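Local atomic coordinates of purine nucleoside phosphorylase (Caulobacter vibrioides, PDB entry 1XFJ), a protein that probably cleaves purine nucleosides such as inosine and methylthioadenosine with phosphate, and may also deaminate adenosine, as a member of the YfiH/LACC1 family. Residues A[35-47]-A[245-257]. Numbering follows the deposited sequence.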
ATOM      1  N   ILE A  35     -21.453  -1.434   0.087  1.00  6.84           N
ATOM      2  CA  ILE A  35     -20.288  -0.900   0.778  1.00  7.11           C
ATOM      3  C   ILE A  35     -19.018  -1.074  -0.047  1.00  5.45           C
ATOM      4  O   ILE A  35     -18.024  -0.385   0.178  1.00  6.21           O
ATOM      5  CB  ILE A  35     -20.085  -1.586   2.149  1.00  8.23           C
ATOM      6  CG1 ILE A  35     -19.880  -3.089   1.960  1.00  7.40           C
ATOM      7  CG2 ILE A  35     -21.289  -1.325   3.042  1.00  8.67           C
ATOM      8  CD1 ILE A  35     -19.461  -3.810   3.229  1.00  9.79           C
ATOM      9  N   TYR A  36     -19.057  -1.987  -1.013  1.00  4.63           N
ATOM     10  CA  TYR A  36     -17.897  -2.255  -1.858  1.00  4.33           C
ATOM     11  C   TYR A  36     -17.923  -1.408  -3.127  1.00  4.88           C
ATOM     12  O   TYR A  36     -17.025  -1.509  -3.969  1.00  3.85           O
ATOM     13  CB  TYR A  36     -17.877  -3.735  -2.253  1.00  3.31           C
ATOM     14  CG  TYR A  36     -17.980  -4.680  -1.078  1.00  3.19           C
ATOM     15  CD1 TYR A  36     -16.934  -4.810  -0.170  1.00  3.06           C
ATOM     16  CD2 TYR A  36     -19.135  -5.432  -0.866  1.00  3.18           C
ATOM     17  CE1 TYR A  36     -17.033  -5.666   0.926  1.00  3.99           C
ATOM     18  CE2 TYR A  36     -19.249  -6.289   0.221  1.00  4.47           C
ATOM     19  CZ  TYR A  36     -18.197  -6.402   1.115  1.00  4.89           C
ATOM     20  OH  TYR A  36     -18.324  -7.243   2.197  1.00  4.97           O
ATOM     21  N   ASP A  37     -18.946  -0.564  -3.237  1.00  6.37           N
ATOM     22  CA  ASP A  37     -19.170   0.289  -4.404  1.00 10.55           C
ATOM     23  C   ASP A  37     -18.017   0.477  -5.384  1.00 15.29           C
ATOM     24  O   ASP A  37     -17.110   1.278  -5.180  1.00 15.44           O
ATOM     25  CB  ASP A  37     -19.728   1.648  -3.964  1.00 10.50           C
ATOM     26  CG  ASP A  37     -19.997   2.586  -5.138  1.00 13.64           C
ATOM     27  OD1 ASP A  37     -20.259   2.102  -6.262  1.00 10.46           O
ATOM     28  OD2 ASP A  37     -19.959   3.818  -4.933  1.00 15.74           O
ATOM     29  N   SER A  38     -18.027  -0.343  -6.452  1.00 14.94           N
ATOM     30  CA  SER A  38     -17.167  -0.267  -7.626  1.00 12.20           C
ATOM     31  C   SER A  38     -15.899  -1.093  -7.439  1.00  8.00           C
ATOM     32  O   SER A  38     -15.863  -2.315  -7.596  1.00  9.00           O
ATOM     33  CB  SER A  38     -16.813   1.188  -7.937  1.00 13.14           C
ATOM     34  OG  SER A  38     -16.836   1.433  -9.332  1.00 20.00           O
ATOM     35  N   LEU A  39     -14.726  -0.400  -7.308  1.00  7.65           N
ATOM     36  CA  LEU A  39     -13.420  -1.061  -7.378  1.00  3.01           C
ATOM     37  C   LEU A  39     -12.789  -1.770  -6.186  1.00  4.01           C
ATOM     38  O   LEU A  39     -11.682  -1.428  -5.760  1.00  4.56           O
ATOM     39  CB  LEU A  39     -12.409  -0.076  -7.967  1.00  3.74           C
ATOM     40  CG  LEU A  39     -11.284  -0.686  -8.806  1.00  3.10           C
ATOM     41  CD1 LEU A  39     -11.867  -1.365 -10.040  1.00  5.87           C
ATOM     42  CD2 LEU A  39     -10.316   0.414  -9.218  1.00  3.68           C
ATOM     43  N   ASN A  40     -13.466  -2.799  -5.693  1.00  3.07           N
ATOM     44  CA  ASN A  40     -12.967  -3.583  -4.569  1.00  3.16           C
ATOM     45  C   ASN A  40     -12.132  -4.763  -5.067  1.00  4.04           C
ATOM     46  O   ASN A  40     -12.627  -5.612  -5.812  1.00  5.52           O
ATOM     47  CB  ASN A  40     -14.146  -4.089  -3.734  1.00  3.14           C
ATOM     48  CG  ASN A  40     -13.729  -5.101  -2.692  1.00  3.11           C
ATOM     49  OD1 ASN A  40     -12.677  -4.964  -2.064  1.00  3.10           O
ATOM     50  ND2 ASN A  40     -14.561  -6.119  -2.489  1.00  3.06           N
ATOM     51  N   VAL A  41     -10.870  -4.822  -4.646  1.00  4.58           N
ATOM     52  CA  VAL A  41      -9.979  -5.898  -5.076  1.00  4.56           C
ATOM     53  C   VAL A  41      -9.723  -6.951  -3.996  1.00  5.58           C
ATOM     54  O   VAL A  41      -8.919  -7.867  -4.192  1.00  3.56           O
ATOM     55  CB  VAL A  41      -8.610  -5.337  -5.544  1.00  5.25           C
ATOM     56  CG1 VAL A  41      -8.805  -4.396  -6.726  1.00  5.63           C
ATOM     57  CG2 VAL A  41      -7.916  -4.618  -4.394  1.00  5.74           C
ATOM     58  N   GLY A  42     -10.421  -6.831  -2.869  1.00  4.29           N
ATOM     59  CA  GLY A  42     -10.243  -7.768  -1.771  1.00  5.80           C
ATOM     60  C   GLY A  42     -10.782  -9.177  -1.953  1.00  5.69           C
ATOM     61  O   GLY A  42     -11.977  -9.428  -1.773  1.00  4.87           O
ATOM     62  N   ARG A  43      -9.900 -10.109  -2.301  1.00  5.09           N
ATOM     63  CA  ARG A  43     -10.307 -11.498  -2.485  1.00  6.48           C
ATOM     64  C   ARG A  43     -10.712 -12.133  -1.152  1.00  7.87           C
ATOM     65  O   ARG A  43     -11.433 -13.135  -1.120  1.00  8.27           O
ATOM     66  CB  ARG A  43      -9.164 -12.299  -3.116  1.00  8.25           C
ATOM     67  CG  ARG A  43      -9.072 -12.154  -4.623  1.00  9.51           C
ATOM     68  CD  ARG A  43      -7.864 -12.891  -5.167  1.00 13.00           C
ATOM     69  NE  ARG A  43      -7.910 -13.025  -6.620  1.00 14.39           N
ATOM     70  CZ  ARG A  43      -6.940 -13.570  -7.346  1.00 16.23           C
ATOM     71  NH1 ARG A  43      -5.844 -14.023  -6.752  1.00 13.26           N
ATOM     72  NH2 ARG A  43      -7.073 -13.677  -8.663  1.00 16.76           N
ATOM     73  N   GLY A  44     -10.256 -11.538  -0.056  1.00  7.99           N
ATOM     74  CA  GLY A  44     -10.578 -12.068   1.258  1.00  8.99           C
ATOM     75  C   GLY A  44     -11.776 -11.380   1.884  1.00  8.44           C
ATOM     76  O   GLY A  44     -12.128 -11.657   3.032  1.00 11.05           O
ATOM     77  N   SER A  45     -12.404 -10.483   1.129  1.00  6.39           N
ATOM     78  CA  SER A  45     -13.567  -9.746   1.620  1.00  7.18           C
ATOM     79  C   SER A  45     -14.841 -10.567   1.464  1.00  6.33           C
ATOM     80  O   SER A  45     -14.810 -11.689   0.957  1.00  8.41           O
ATOM     81  CB  SER A  45     -13.717  -8.424   0.862  1.00  7.17           C
ATOM     82  OG  SER A  45     -14.153  -8.642  -0.468  1.00  5.82           O
ATOM     83  N   GLN A  46     -15.962 -10.000   1.896  1.00  5.37           N
ATOM     84  CA  GLN A  46     -17.248 -10.681   1.815  1.00  6.71           C
ATOM     85  C   GLN A  46     -18.069 -10.235   0.605  1.00  5.62           C
ATOM     86  O   GLN A  46     -19.270 -10.487   0.521  1.00  6.54           O
ATOM     87  CB  GLN A  46     -18.021 -10.464   3.120  1.00  6.15           C
ATOM     88  CG  GLN A  46     -17.421 -11.242   4.292  1.00  8.00           C
ATOM     89  CD  GLN A  46     -17.968 -10.820   5.644  1.00 12.36           C
ATOM     90  OE1 GLN A  46     -17.604  -9.771   6.176  1.00 12.74           O
ATOM     91  NE2 GLN A  46     -18.851 -11.635   6.203  1.00 13.68           N
ATOM     92  N   ASP A  47     -17.395  -9.580  -0.336  1.00  5.44           N
ATOM     93  CA  ASP A  47     -18.023  -9.095  -1.566  1.00  3.76           C
ATOM     94  C   ASP A  47     -18.211 -10.295  -2.496  1.00  4.88           C
ATOM     95  O   ASP A  47     -17.734 -11.391  -2.197  1.00  4.78           O
ATOM     96  CB  ASP A  47     -17.095  -8.059  -2.215  1.00  5.05           C
ATOM     97  CG  ASP A  47     -17.726  -7.338  -3.395  1.00  6.34           C
ATOM     98  OD1 ASP A  47     -18.929  -7.527  -3.663  1.00  4.89           O
ATOM     99  OD2 ASP A  47     -17.001  -6.562  -4.055  1.00  7.24           O
ATOM    100  N   ASN A 245     -19.125   3.193  11.200  1.00 13.83           N
ATOM    101  CA  ASN A 245     -20.451   3.057  10.601  1.00 16.23           C
ATOM    102  C   ASN A 245     -21.058   1.687  10.874  1.00 15.63           C
ATOM    103  O   ASN A 245     -22.172   1.387  10.443  1.00 16.51           O
ATOM    104  CB  ASN A 245     -20.380   3.297   9.090  1.00 18.25           C
ATOM    105  CG  ASN A 245     -20.099   4.748   8.744  1.00 21.05           C
ATOM    106  OD1 ASN A 245     -19.094   5.319   9.169  1.00 22.53           O
ATOM    107  ND2 ASN A 245     -20.991   5.353   7.966  1.00 24.85           N
ATOM    108  N   ASN A 246     -20.316   0.858  11.596  1.00 16.26           N
ATOM    109  CA  ASN A 246     -20.769  -0.481  11.943  1.00 16.68           C
ATOM    110  C   ASN A 246     -20.908  -1.415  10.749  1.00 16.69           C
ATOM    111  O   ASN A 246     -21.784  -2.281  10.734  1.00 15.61           O
ATOM    112  CB  ASN A 246     -22.100  -0.419  12.700  1.00 19.24           C
ATOM    113  CG  ASN A 246     -22.018   0.425  13.955  1.00 22.73           C
ATOM    114  OD1 ASN A 246     -22.179   1.645  13.908  1.00 25.92           O
ATOM    115  ND2 ASN A 246     -21.750  -0.218  15.085  1.00 25.07           N
ATOM    116  N   ASP A 247     -20.065  -1.232   9.736  1.00 15.14           N
ATOM    117  CA  ASP A 247     -20.104  -2.127   8.588  1.00 16.17           C
ATOM    118  C   ASP A 247     -19.238  -3.298   9.042  1.00 15.26           C
ATOM    119  O   ASP A 247     -18.235  -3.099   9.727  1.00 17.22           O
ATOM    120  CB  ASP A 247     -19.488  -1.487   7.337  1.00 16.48           C
ATOM    121  CG  ASP A 247     -20.217  -0.229   6.895  1.00 19.51           C
ATOM    122  OD1 ASP A 247     -21.457  -0.169   7.024  1.00 18.72           O
ATOM    123  OD2 ASP A 247     -19.542   0.700   6.397  1.00 21.85           O
ATOM    124  N   GLY A 248     -19.628  -4.511   8.679  1.00 14.80           N
ATOM    125  CA  GLY A 248     -18.860  -5.669   9.094  1.00 12.17           C
ATOM    126  C   GLY A 248     -17.727  -6.002   8.147  1.00 11.19           C
ATOM    127  O   GLY A 248     -17.082  -7.037   8.287  1.00  9.94           O
ATOM    128  N   ASP A 249     -17.479  -5.119   7.187  1.00  9.17           N
ATOM    129  CA  ASP A 249     -16.419  -5.335   6.210  1.00  8.59           C
ATOM    130  C   ASP A 249     -16.199  -4.039   5.442  1.00  7.50           C
ATOM    131  O   ASP A 249     -16.870  -3.040   5.694  1.00  6.98           O
ATOM    132  CB  ASP A 249     -16.828  -6.467   5.258  1.00  7.43           C
ATOM    133  CG  ASP A 249     -15.683  -6.959   4.391  1.00  9.32           C
ATOM    134  OD1 ASP A 249     -14.515  -6.887   4.828  1.00  8.18           O
ATOM    135  OD2 ASP A 249     -15.958  -7.442   3.273  1.00 10.39           O
ATOM    136  N   TYR A 250     -15.260  -4.053   4.504  1.00  7.06           N
ATOM    137  CA  TYR A 250     -14.970  -2.863   3.716  1.00  7.14           C
ATOM    138  C   TYR A 250     -14.259  -3.238   2.429  1.00  6.83           C
ATOM    139  O   TYR A 250     -13.667  -4.312   2.328  1.00  7.13           O
ATOM    140  CB  TYR A 250     -14.098  -1.901   4.528  1.00  6.57           C
ATOM    141  CG  TYR A 250     -12.972  -2.595   5.260  1.00  9.48           C
ATOM    142  CD1 TYR A 250     -11.745  -2.833   4.642  1.00  9.45           C
ATOM    143  CD2 TYR A 250     -13.159  -3.069   6.557  1.00 10.16           C
ATOM    144  CE1 TYR A 250     -10.729  -3.535   5.303  1.00 11.58           C
ATOM    145  CE2 TYR A 250     -12.160  -3.766   7.220  1.00 12.05           C
ATOM    146  CZ  TYR A 250     -10.951  -3.999   6.593  1.00 12.68           C
ATOM    147  OH  TYR A 250      -9.978  -4.705   7.264  1.00 15.56           O
ATOM    148  N   GLY A 251     -14.338  -2.350   1.444  1.00  6.63           N
ATOM    149  CA  GLY A 251     -13.678  -2.595   0.177  1.00  5.62           C
ATOM    150  C   GLY A 251     -12.190  -2.366   0.354  1.00  5.40           C
ATOM    151  O   GLY A 251     -11.777  -1.690   1.299  1.00  5.08           O
ATOM    152  N   ARG A 252     -11.389  -2.932  -0.546  1.00  3.70           N
ATOM    153  CA  ARG A 252      -9.938  -2.791  -0.483  1.00  5.37           C
ATOM    154  C   ARG A 252      -9.417  -2.085  -1.733  1.00  4.86           C
ATOM    155  O   ARG A 252      -9.815  -2.409  -2.853  1.00  4.11           O
ATOM    156  CB  ARG A 252      -9.266  -4.168  -0.371  1.00  7.46           C
ATOM    157  CG  ARG A 252      -9.980  -5.153   0.552  1.00  9.51           C
ATOM    158  CD  ARG A 252     -10.167  -4.594   1.953  1.00 11.78           C
ATOM    159  NE  ARG A 252     -11.072  -5.428   2.739  1.00 11.73           N
ATOM    160  CZ  ARG A 252     -10.778  -6.647   3.179  1.00 12.77           C
ATOM    161  NH1 ARG A 252      -9.591  -7.180   2.917  1.00 11.55           N
ATOM    162  NH2 ARG A 252     -11.678  -7.338   3.866  1.00 12.63           N
ATOM    163  N   LEU A 253      -8.526  -1.121  -1.524  1.00  3.27           N
ATOM    164  CA  LEU A 253      -7.925  -0.360  -2.614  1.00  3.68           C
ATOM    165  C   LEU A 253      -6.626  -1.021  -3.044  1.00  4.07           C
ATOM    166  O   LEU A 253      -5.871  -1.512  -2.211  1.00  6.34           O
ATOM    167  CB  LEU A 253      -7.597   1.050  -2.144  1.00  3.17           C
ATOM    168  CG  LEU A 253      -8.747   1.881  -1.593  1.00  3.01           C
ATOM    169  CD1 LEU A 253      -8.188   3.038  -0.766  1.00  4.90           C
ATOM    170  CD2 LEU A 253      -9.589   2.389  -2.756  1.00  3.62           C
ATOM    171  N   LEU A 254      -6.354  -1.012  -4.343  1.00  3.21           N
ATOM    172  CA  LEU A 254      -5.117  -1.597  -4.833  1.00  3.03           C
ATOM    173  C   LEU A 254      -4.141  -0.494  -5.217  1.00  3.51           C
ATOM    174  O   LEU A 254      -4.545   0.576  -5.661  1.00  4.75           O
ATOM    175  CB  LEU A 254      -5.375  -2.470  -6.062  1.00  6.15           C
ATOM    176  CG  LEU A 254      -4.154  -3.300  -6.481  1.00  9.62           C
ATOM    177  CD1 LEU A 254      -3.947  -4.411  -5.470  1.00  8.85           C
ATOM    178  CD2 LEU A 254      -4.351  -3.888  -7.864  1.00 11.17           C
ATOM    179  N   SER A 255      -2.855  -0.758  -5.017  1.00  3.29           N
ATOM    180  CA  SER A 255      -1.794   0.169  -5.389  1.00  3.21           C
ATOM    181  C   SER A 255      -0.804  -0.762  -6.063  1.00  3.13           C
ATOM    182  O   SER A 255      -0.481  -1.811  -5.515  1.00  3.35           O
ATOM    183  CB  SER A 255      -1.167   0.822  -4.158  1.00  3.19           C
ATOM    184  OG  SER A 255      -2.106   1.647  -3.490  1.00  3.63           O
ATOM    185  N   ALA A 256      -0.334  -0.409  -7.251  1.00  3.13           N
ATOM    186  CA  ALA A 256       0.578  -1.309  -7.943  1.00  3.84           C
ATOM    187  C   ALA A 256       1.575  -0.618  -8.850  1.00  3.99           C
ATOM    188  O   ALA A 256       1.408   0.541  -9.224  1.00  4.85           O
ATOM    189  CB  ALA A 256      -0.225  -2.333  -8.743  1.00  3.38           C
ATOM    190  N   ILE A 257       2.616  -1.359  -9.208  1.00  3.89           N
ATOM    191  CA  ILE A 257       3.662  -0.834 -10.064  1.00  3.57           C
ATOM    192  C   ILE A 257       4.194  -1.983 -10.910  1.00  4.93           C
ATOM    193  O   ILE A 257       4.160  -3.141 -10.492  1.00  4.54           O
ATOM    194  CB  ILE A 257       4.791  -0.203  -9.206  1.00  3.68           C
ATOM    195  CG1 ILE A 257       5.838   0.448 -10.109  1.00  3.59           C
ATOM    196  CG2 ILE A 257       5.415  -1.262  -8.298  1.00  3.78           C
ATOM    197  CD1 ILE A 257       6.814   1.339  -9.342  1.00  4.76           C
TER
HETATM  198  O   HOH W   1     -16.245  -0.126   2.215  1.00  5.93           O
HETATM  199  O   HOH W   2      -9.007  -0.085  -5.793  1.00  3.53           O
HETATM  200  O   HOH W   3     -10.657  -9.811   4.702  1.00 20.64           O
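The CA atoms of Tyr-36 and Gly-251 come within 4.7 Å, the nearest CA pair between the two segments, where the loop before helix 49-62 curls against the run leading from helix 239-244 into strand 253-259, a central strand of a mixed five-stranded sheet. Asn-40 forms an Asx turn: its OD1 takes the N-H of Gly-42 and, from the opposite face of the amide plane, Arg-252 N at 2.8 Å. With CG anti to its own backbone N (chi1 170°), the amide extends to the other segment, while ND2 binds Ser-45 OG and Asp-47 OD2, itself also hydrogen-bonded to Ser-32 OG, nearly in the amide plane, fixing its rotation. Val-41 N bonds Arg-252 O almost straight, at 3.2 Å, and Val-41 CG2 rests on Leu-254 CB; Ile-59 of helix 49-62 touches both side chains. Water bridges flank this pairing, one joining Ile-35 O to Gly-251 N, another Leu-39 O to Leu-254 N.

Farther back along the chain, buried Asp-249 is gripped through both carboxylate oxygens. The Tyr-36 ring, sandwiched between Ile-35 CG1 and Asp-47 CB, is turned 65° from the carboxylate and donates its hydroxyl to the anti lone pair of OD2. Arg-252 CG packs on Gly-42 CA at 3.5 Å; beyond it the chain bends at chi2 (-56°) and carries the guanidinium back to Asp-249: NH2 forms a salt bridge with the syn lone pair of OD1, NE binds Tyr-250 O, and Ser-45 CB lies over one face. Gln-46 N completes the grip, reaching Asp-249 OD2 at 2.9 Å from above the carboxylate plane.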